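Local coordinates for protein potential RNA-dependent RNA polymerase (Human picobirnavirus, PDB 5I62) that catalyses RNA-directed RNA synthesis, probably serving both transcription and replication of the double-stranded RNA genome of the virus, at residues D266-P271 with I317-S322; E331-R336 with S354-D360. All blocks are in the same frame, centred on the assembly; numbering follows the deposited sequence.

In the fold
Both contacts join pieces of the polymerase palm. Interaction 1 sets the loop between strand 257-261 and helix 271-284 (motif A) against the loop that leads into helix 327-345 (motif B); interaction 2 sets that helix against the hairpin turn bearing the GDD sequence of motif C. They meet where the ring of F269 packs on E331 and V334 and where M320 lies beside E331. Interaction 1 is partly buried, loop on loop, with exposed I317 against P271 at one end. Interaction 2 is buried and nearer the centre of the chain. The first rests on one shared carbonyl and a serine–carboxylate bond, the second on three helix side chains that bond to the backbone of the hairpin.

Interaction 1 of 2, residues D266-P271 with I317-S322; sequences DQHFNP and IHGMGS
The S322 hydroxyl donates a hydrogen bond to D266 OD2, OG lying 2.7 Å from OD2. The hydrogen bond uses the anti side of the carboxylate, 18° out of its plane. D266 places the group there by setting CG beside its own backbone N (chi1 -65°), and S322 OG has a further hydrogen-bond partner in Y95 OH. The D266 backbone carbonyl takes a second grip: M320 N lies 2.8 Å from D266 O, while F269 N reaches the same oxygen from the opposite face of its plane, closing the turn within 266-271. Just before M320, G319 has no side chain, and its CA comes within 3.5 Å of D266 O in a CH...O contact. The sequence places D266 in motif A and G319-S322 in the motif B loop of an RNA-dependent RNA polymerase palm; in related enzymes these two motifs help to recognise the ribose of the incoming nucleotide. Beside the polar pairs, F269 CB and M320 CB pack 4.1 Å apart. The M320 chain starts extended and then bends at both outer torsions, which brings CE obliquely to the F269 ring. H318 turns away from 266-271: its ND1 donates in the ring plane to G319 O at 2.7 Å, its NE2 bonds to I304 O. At the far end of the contact, P271 CG touches I317 CD1 at 4.3 Å.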
ATOM      1  N   ASP A 266      -5.886  -6.467   6.212  1.00 17.37           N
ATOM      2  CA  ASP A 266      -7.077  -5.641   6.041  1.00 19.75           C
ATOM      3  C   ASP A 266      -8.331  -6.419   6.415  1.00 14.96           C
ATOM      4  O   ASP A 266      -9.208  -5.915   7.130  1.00 15.99           O
ATOM      5  CB  ASP A 266      -7.193  -5.158   4.585  1.00 19.26           C
ATOM      6  CG  ASP A 266      -6.056  -4.228   4.166  1.00 27.93           C
ATOM      7  OD1 ASP A 266      -5.179  -3.912   4.990  1.00 23.60           O
ATOM      8  OD2 ASP A 266      -6.048  -3.810   2.987  1.00 23.79           O
ATOM      9  N   GLN A 267      -8.430  -7.648   5.908  1.00 14.49           N
ATOM     10  CA  GLN A 267      -9.621  -8.465   6.104  1.00 17.97           C
ATOM     11  C   GLN A 267      -9.850  -8.784   7.578  1.00 18.31           C
ATOM     12  O   GLN A 267     -10.996  -8.934   8.011  1.00 16.40           O
ATOM     13  CB  GLN A 267      -9.511  -9.753   5.293  1.00 15.76           C
ATOM     14  CG  GLN A 267      -9.484  -9.598   3.756  1.00 17.13           C
ATOM     15  CD  GLN A 267      -8.100  -9.321   3.184  1.00 20.14           C
ATOM     16  OE1 GLN A 267      -7.243  -8.726   3.840  1.00 19.40           O
ATOM     17  NE2 GLN A 267      -7.875  -9.773   1.952  1.00 19.52           N
ATOM     18  N   HIS A 268      -8.779  -8.901   8.355  1.00 14.89           N
ATOM     19  CA  HIS A 268      -8.879  -9.268   9.761  1.00 15.21           C
ATOM     20  C   HIS A 268      -8.942  -8.061  10.681  1.00 17.37           C
ATOM     21  O   HIS A 268      -8.928  -8.233  11.909  1.00 18.91           O
ATOM     22  CB  HIS A 268      -7.685 -10.141  10.172  1.00 15.57           C
ATOM     23  CG  HIS A 268      -7.714 -11.529   9.612  1.00 16.82           C
ATOM     24  ND1 HIS A 268      -7.273 -11.827   8.344  1.00 18.62           N
ATOM     25  CD2 HIS A 268      -8.103 -12.705  10.160  1.00 18.87           C
ATOM     26  CE1 HIS A 268      -7.414 -13.121   8.123  1.00 21.81           C
ATOM     27  NE2 HIS A 268      -7.914 -13.677   9.209  1.00 20.97           N
ATOM     28  N   PHE A 269      -8.975  -6.846  10.132  1.00 19.16           N
ATOM     29  CA  PHE A 269      -8.933  -5.639  10.964  1.00 17.17           C
ATOM     30  C   PHE A 269     -10.321  -5.454  11.575  1.00 19.36           C
ATOM     31  O   PHE A 269     -11.162  -4.695  11.092  1.00 19.03           O
ATOM     32  CB  PHE A 269      -8.477  -4.434  10.144  1.00 17.87           C
ATOM     33  CG  PHE A 269      -7.852  -3.345  10.962  1.00 16.99           C
ATOM     34  CD1 PHE A 269      -6.529  -3.439  11.386  1.00 17.87           C
ATOM     35  CD2 PHE A 269      -8.585  -2.233  11.317  1.00 17.28           C
ATOM     36  CE1 PHE A 269      -5.953  -2.432  12.150  1.00 16.92           C
ATOM     37  CE2 PHE A 269      -8.019  -1.222  12.097  1.00 18.56           C
ATOM     38  CZ  PHE A 269      -6.705  -1.313  12.498  1.00 16.30           C
ATOM     39  N   ASN A 270     -10.534  -6.147  12.691  1.00 17.08           N
ATOM     40  CA  ASN A 270     -11.849  -6.439  13.253  1.00 16.00           C
ATOM     41  C   ASN A 270     -12.274  -5.324  14.215  1.00 15.11           C
ATOM     42  O   ASN A 270     -11.543  -4.369  14.442  1.00 15.06           O
ATOM     43  CB  ASN A 270     -11.781  -7.810  13.918  1.00 15.10           C
ATOM     44  CG  ASN A 270     -10.696  -7.867  14.991  1.00 14.41           C
ATOM     45  OD1 ASN A 270     -10.562  -6.955  15.805  1.00 16.61           O
ATOM     46  ND2 ASN A 270      -9.917  -8.938  14.978  1.00 13.21           N
ATOM     47  N   PRO A 271     -13.473  -5.421  14.810  1.00 15.02           N
ATOM     48  CA  PRO A 271     -13.944  -4.332  15.679  1.00 15.48           C
ATOM     49  C   PRO A 271     -13.077  -4.104  16.904  1.00 16.13           C
ATOM     50  O   PRO A 271     -13.098  -3.003  17.452  1.00 14.39           O
ATOM     51  CB  PRO A 271     -15.358  -4.778  16.075  1.00 17.09           C
ATOM     52  CG  PRO A 271     -15.824  -5.600  14.884  1.00 18.49           C
ATOM     53  CD  PRO A 271     -14.576  -6.359  14.480  1.00 16.15           C
ATOM     54  N   ILE A 317     -21.011  -5.311   8.408  1.00 16.71           N
ATOM     55  CA  ILE A 317     -19.679  -4.866   8.816  1.00 15.46           C
ATOM     56  C   ILE A 317     -18.617  -5.789   8.223  1.00 16.91           C
ATOM     57  O   ILE A 317     -18.881  -6.949   7.879  1.00 16.45           O
ATOM     58  CB  ILE A 317     -19.546  -4.769  10.348  1.00 15.87           C
ATOM     59  CG1 ILE A 317     -19.732  -6.137  11.011  1.00 20.66           C
ATOM     60  CG2 ILE A 317     -20.515  -3.730  10.905  1.00 19.29           C
ATOM     61  CD1 ILE A 317     -19.300  -6.151  12.495  1.00 22.06           C
ATOM     62  N   HIS A 318     -17.407  -5.264   8.080  1.00 13.30           N
ATOM     63  CA  HIS A 318     -16.335  -6.006   7.433  1.00 15.82           C
ATOM     64  C   HIS A 318     -15.001  -5.442   7.915  1.00 14.49           C
ATOM     65  O   HIS A 318     -14.956  -4.523   8.739  1.00 18.31           O
ATOM     66  CB  HIS A 318     -16.480  -5.943   5.901  1.00 14.60           C
ATOM     67  CG  HIS A 318     -16.674  -4.548   5.373  1.00 14.53           C
ATOM     68  ND1 HIS A 318     -15.665  -3.610   5.342  1.00 16.33           N
ATOM     69  CD2 HIS A 318     -17.765  -3.937   4.852  1.00 14.98           C
ATOM     70  CE1 HIS A 318     -16.121  -2.484   4.822  1.00 16.65           C
ATOM     71  NE2 HIS A 318     -17.395  -2.654   4.516  1.00 15.13           N
ATOM     72  N   GLY A 319     -13.911  -6.015   7.414  1.00 17.36           N
ATOM     73  CA  GLY A 319     -12.595  -5.523   7.747  1.00 17.52           C
ATOM     74  C   GLY A 319     -12.325  -4.191   7.062  1.00 19.48           C
ATOM     75  O   GLY A 319     -13.205  -3.557   6.481  1.00 20.60           O
ATOM     76  N   MET A 320     -11.063  -3.769   7.131  1.00 20.31           N
ATOM     77  CA  MET A 320     -10.665  -2.512   6.516  1.00 17.45           C
ATOM     78  C   MET A 320     -11.001  -2.508   5.034  1.00 18.12           C
ATOM     79  O   MET A 320     -10.502  -3.338   4.273  1.00 17.75           O
ATOM     80  CB  MET A 320      -9.175  -2.270   6.705  1.00 15.88           C
ATOM     81  CG  MET A 320      -8.668  -1.104   5.894  1.00 17.15           C
ATOM     82  SD  MET A 320      -9.367   0.455   6.478  1.00 21.32           S
ATOM     83  CE  MET A 320      -8.365   0.681   7.973  1.00 18.05           C
ATOM     84  N   GLY A 321     -11.835  -1.554   4.618  1.00 21.41           N
ATOM     85  CA  GLY A 321     -12.092  -1.390   3.199  1.00 18.52           C
ATOM     86  C   GLY A 321     -10.843  -0.863   2.528  1.00 20.24           C
ATOM     87  O   GLY A 321     -10.577   0.339   2.567  1.00 25.66           O
ATOM     88  N   SER A 322     -10.050  -1.763   1.944  1.00 25.74           N
ATOM     89  CA  SER A 322      -8.766  -1.426   1.336  1.00 27.24           C
ATOM     90  C   SER A 322      -8.943  -0.378   0.247  1.00 25.33           C
ATOM     91  O   SER A 322      -9.318  -0.727  -0.877  1.00 28.87           O
ATOM     92  CB  SER A 322      -8.110  -2.682   0.748  1.00 29.06           C
ATOM     93  OG  SER A 322      -8.363  -3.829   1.557  1.00 30.35           O
TER

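Interaction 2 of 2, residues E331-R336 with S354-D360; sequences ETLVHR and SQCLGDD
T332 and H335, one helical turn apart on one face of helix 327-345, grip both backbone polar atoms of G358. G358 N donates to T332 OG1 over 3.0 Å in an almost straight bond (176°); the same hydroxyl is also hydrogen-bonded to N328 O, one turn back in the helix. H335 ND1 donates to G358 O at 2.7 Å, with the oxygen nearly in the ring plane. The imidazole gets there because CG stands anti to the backbone N (chi1 -164°), and C356 then covers one of its faces, CB lying 3.5 Å from the ring centroid in a CH-pi contact. F262 meets the ring edge-to-face. Farther along, R336 bends at chi2 and brings NH1 to 2.9 Å from S354 O, above the carbonyl plane rather than on a lone pair. R336 is also held by E117, in a salt bridge to NE, by P352 O at NH2 and by Q339 OE1 at NH1, so each guanidinium nitrogen is engaged. Segment 331-336 of the helix and strand 355-357 run at 148°, their axes 7.5 Å apart at closest approach. L357-D360 form the type II' turn that joins strand 355-357 to strand 360-363, closed by paired backbone bonds between L357 and D360, and G358-D360 spell the GDD of polymerase motif C, which in related enzymes carries aspartates that bind the catalytic metals. Since the helix holds this turn through main-chain atoms of G358, while the CB atoms of D359 and D360 point away from it, the motif is positioned without engaging its carboxylates across this contact.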
ATOM      1  N   GLU A 331      -4.418   1.365  10.383  1.00 16.68           N
ATOM      2  CA  GLU A 331      -3.648   0.140  10.523  1.00 15.77           C
ATOM      3  C   GLU A 331      -2.285   0.409  11.141  1.00 17.80           C
ATOM      4  O   GLU A 331      -1.836  -0.341  12.010  1.00 16.40           O
ATOM      5  CB  GLU A 331      -3.494  -0.523   9.164  1.00 17.46           C
ATOM      6  CG  GLU A 331      -4.795  -1.091   8.651  1.00 18.18           C
ATOM      7  CD  GLU A 331      -4.605  -1.917   7.406  1.00 25.04           C
ATOM      8  OE1 GLU A 331      -3.514  -1.845   6.794  1.00 22.98           O
ATOM      9  OE2 GLU A 331      -5.558  -2.642   7.046  1.00 25.14           O
ATOM     10  N   THR A 332      -1.614   1.476  10.699  1.00 15.94           N
ATOM     11  CA  THR A 332      -0.272   1.782  11.196  1.00 19.32           C
ATOM     12  C   THR A 332      -0.300   2.153  12.675  1.00 17.51           C
ATOM     13  O   THR A 332       0.565   1.731  13.461  1.00 17.05           O
ATOM     14  CB  THR A 332       0.339   2.910  10.362  1.00 17.51           C
ATOM     15  OG1 THR A 332       0.442   2.479   9.002  1.00 19.20           O
ATOM     16  CG2 THR A 332       1.726   3.290  10.877  1.00 17.99           C
ATOM     17  N   LEU A 333      -1.288   2.952  13.072  1.00 17.33           N
ATOM     18  CA  LEU A 333      -1.443   3.320  14.474  1.00 18.69           C
ATOM     19  C   LEU A 333      -1.653   2.080  15.340  1.00 19.20           C
ATOM     20  O   LEU A 333      -1.025   1.927  16.395  1.00 16.09           O
ATOM     21  CB  LEU A 333      -2.621   4.280  14.623  1.00 16.66           C
ATOM     22  CG  LEU A 333      -2.492   5.708  14.096  1.00 22.47           C
ATOM     23  CD1 LEU A 333      -3.839   6.398  14.277  1.00 21.31           C
ATOM     24  CD2 LEU A 333      -1.394   6.454  14.841  1.00 24.79           C
ATOM     25  N   VAL A 334      -2.543   1.183  14.906  1.00 16.20           N
ATOM     26  CA  VAL A 334      -2.836  -0.007  15.696  1.00 16.33           C
ATOM     27  C   VAL A 334      -1.664  -0.982  15.666  1.00 16.74           C
ATOM     28  O   VAL A 334      -1.355  -1.633  16.675  1.00 15.84           O
ATOM     29  CB  VAL A 334      -4.142  -0.669  15.222  1.00 18.81           C
ATOM     30  CG1 VAL A 334      -4.346  -2.039  15.930  1.00 15.72           C
ATOM     31  CG2 VAL A 334      -5.329   0.247  15.491  1.00 15.87           C
ATOM     32  N   HIS A 335      -0.996  -1.103  14.521  1.00 14.25           N
ATOM     33  CA  HIS A 335       0.196  -1.950  14.433  1.00 15.11           C
ATOM     34  C   HIS A 335       1.256  -1.515  15.447  1.00 18.10           C
ATOM     35  O   HIS A 335       1.916  -2.356  16.079  1.00 16.00           O
ATOM     36  CB  HIS A 335       0.733  -1.898  12.999  1.00 14.25           C
ATOM     37  CG  HIS A 335       1.711  -2.974  12.654  1.00 15.27           C
ATOM     38  ND1 HIS A 335       1.954  -3.355  11.354  1.00 17.40           N
ATOM     39  CD2 HIS A 335       2.535  -3.724  13.425  1.00 14.98           C
ATOM     40  CE1 HIS A 335       2.865  -4.312  11.338  1.00 17.64           C
ATOM     41  NE2 HIS A 335       3.237  -4.552  12.582  1.00 17.94           N
ATOM     42  N   ARG A 336       1.407  -0.201  15.647  1.00 15.98           N
ATOM     43  CA  ARG A 336       2.379   0.276  16.621  1.00 17.91           C
ATOM     44  C   ARG A 336       1.987  -0.155  18.036  1.00 17.76           C
ATOM     45  O   ARG A 336       2.850  -0.555  18.823  1.00 15.10           O
ATOM     46  CB  ARG A 336       2.539   1.791  16.526  1.00 19.31           C
ATOM     47  CG  ARG A 336       3.609   2.363  17.492  1.00 16.37           C
ATOM     48  CD  ARG A 336       4.992   1.752  17.242  1.00 20.65           C
ATOM     49  NE  ARG A 336       6.070   2.644  17.679  1.00 19.57           N
ATOM     50  CZ  ARG A 336       7.344   2.508  17.326  1.00 20.18           C
ATOM     51  NH1 ARG A 336       7.713   1.503  16.540  1.00 16.10           N
ATOM     52  NH2 ARG A 336       8.243   3.387  17.744  1.00 17.33           N
ATOM     53  N   SER A 354      12.120   0.434  16.189  1.00 16.09           N
ATOM     54  CA  SER A 354      11.247  -0.466  15.447  1.00 12.62           C
ATOM     55  C   SER A 354      10.314   0.366  14.562  1.00 13.06           C
ATOM     56  O   SER A 354      10.040   1.536  14.835  1.00 14.22           O
ATOM     57  CB  SER A 354      10.430  -1.345  16.401  1.00 13.76           C
ATOM     58  OG  SER A 354      11.291  -2.059  17.291  1.00 15.49           O
ATOM     59  N   GLN A 355       9.818  -0.251  13.486  1.00 12.91           N
ATOM     60  CA  GLN A 355       9.010   0.466  12.504  1.00 14.73           C
ATOM     61  C   GLN A 355       7.837  -0.397  12.059  1.00 16.74           C
ATOM     62  O   GLN A 355       7.913  -1.629  12.074  1.00 14.78           O
ATOM     63  CB  GLN A 355       9.824   0.839  11.251  1.00 14.85           C
ATOM     64  CG  GLN A 355      10.981   1.752  11.478  1.00 18.57           C
ATOM     65  CD  GLN A 355      11.654   2.119  10.170  1.00 16.54           C
ATOM     66  OE1 GLN A 355      12.803   1.751   9.921  1.00 19.51           O
ATOM     67  NE2 GLN A 355      10.924   2.826   9.318  1.00 13.23           N
ATOM     68  N   CYS A 356       6.764   0.265  11.625  1.00 15.72           N
ATOM     69  CA  CYS A 356       5.674  -0.443  10.972  1.00 16.23           C
ATOM     70  C   CYS A 356       4.965   0.478   9.986  1.00 18.58           C
ATOM     71  O   CYS A 356       4.975   1.703  10.122  1.00 18.54           O
ATOM     72  CB  CYS A 356       4.658  -1.014  11.973  1.00 17.50           C
ATOM     73  SG  CYS A 356       4.020   0.162  13.172  1.00 20.72           S
ATOM     74  N   LEU A 357       4.334  -0.144   9.001  1.00 17.96           N
ATOM     75  CA  LEU A 357       3.574   0.583   7.996  1.00 21.78           C
ATOM     76  C   LEU A 357       2.522  -0.374   7.475  1.00 19.08           C
ATOM     77  O   LEU A 357       2.874  -1.408   6.902  1.00 20.97           O
ATOM     78  CB  LEU A 357       4.464   1.075   6.858  1.00 21.41           C
ATOM     79  CG  LEU A 357       3.665   1.704   5.712  1.00 23.87           C
ATOM     80  CD1 LEU A 357       3.206   3.099   6.104  1.00 21.01           C
ATOM     81  CD2 LEU A 357       4.476   1.734   4.425  1.00 23.14           C
ATOM     82  N   GLY A 358       1.254  -0.061   7.716  1.00 18.71           N
ATOM     83  CA  GLY A 358       0.201  -0.978   7.312  1.00 18.67           C
ATOM     84  C   GLY A 358       0.437  -2.347   7.917  1.00 21.27           C
ATOM     85  O   GLY A 358       0.611  -2.472   9.137  1.00 20.25           O
ATOM     86  N   ASP A 359       0.507  -3.373   7.071  1.00 16.25           N
ATOM     87  CA  ASP A 359       0.709  -4.735   7.532  1.00 19.48           C
ATOM     88  C   ASP A 359       2.183  -5.135   7.605  1.00 21.71           C
ATOM     89  O   ASP A 359       2.472  -6.312   7.835  1.00 21.24           O
ATOM     90  CB  ASP A 359      -0.062  -5.727   6.642  1.00 20.60           C
ATOM     91  CG  ASP A 359       0.538  -5.884   5.239  1.00 29.98           C
ATOM     92  OD1 ASP A 359       1.378  -5.058   4.825  1.00 28.82           O
ATOM     93  OD2 ASP A 359       0.143  -6.841   4.536  1.00 34.39           O
ATOM     94  N   ASP A 360       3.106  -4.192   7.427  1.00 18.57           N
ATOM     95  CA  ASP A 360       4.533  -4.486   7.388  1.00 22.35           C
ATOM     96  C   ASP A 360       5.206  -3.971   8.653  1.00 15.79           C
ATOM     97  O   ASP A 360       4.961  -2.837   9.052  1.00 15.29           O
ATOM     98  CB  ASP A 360       5.196  -3.844   6.170  1.00 21.15           C
ATOM     99  CG  ASP A 360       6.169  -4.767   5.500  1.00 34.30           C
ATOM    100  OD1 ASP A 360       7.239  -5.065   6.081  1.00 35.36           O
ATOM    101  OD2 ASP A 360       5.831  -5.217   4.385  1.00 49.49           O
TER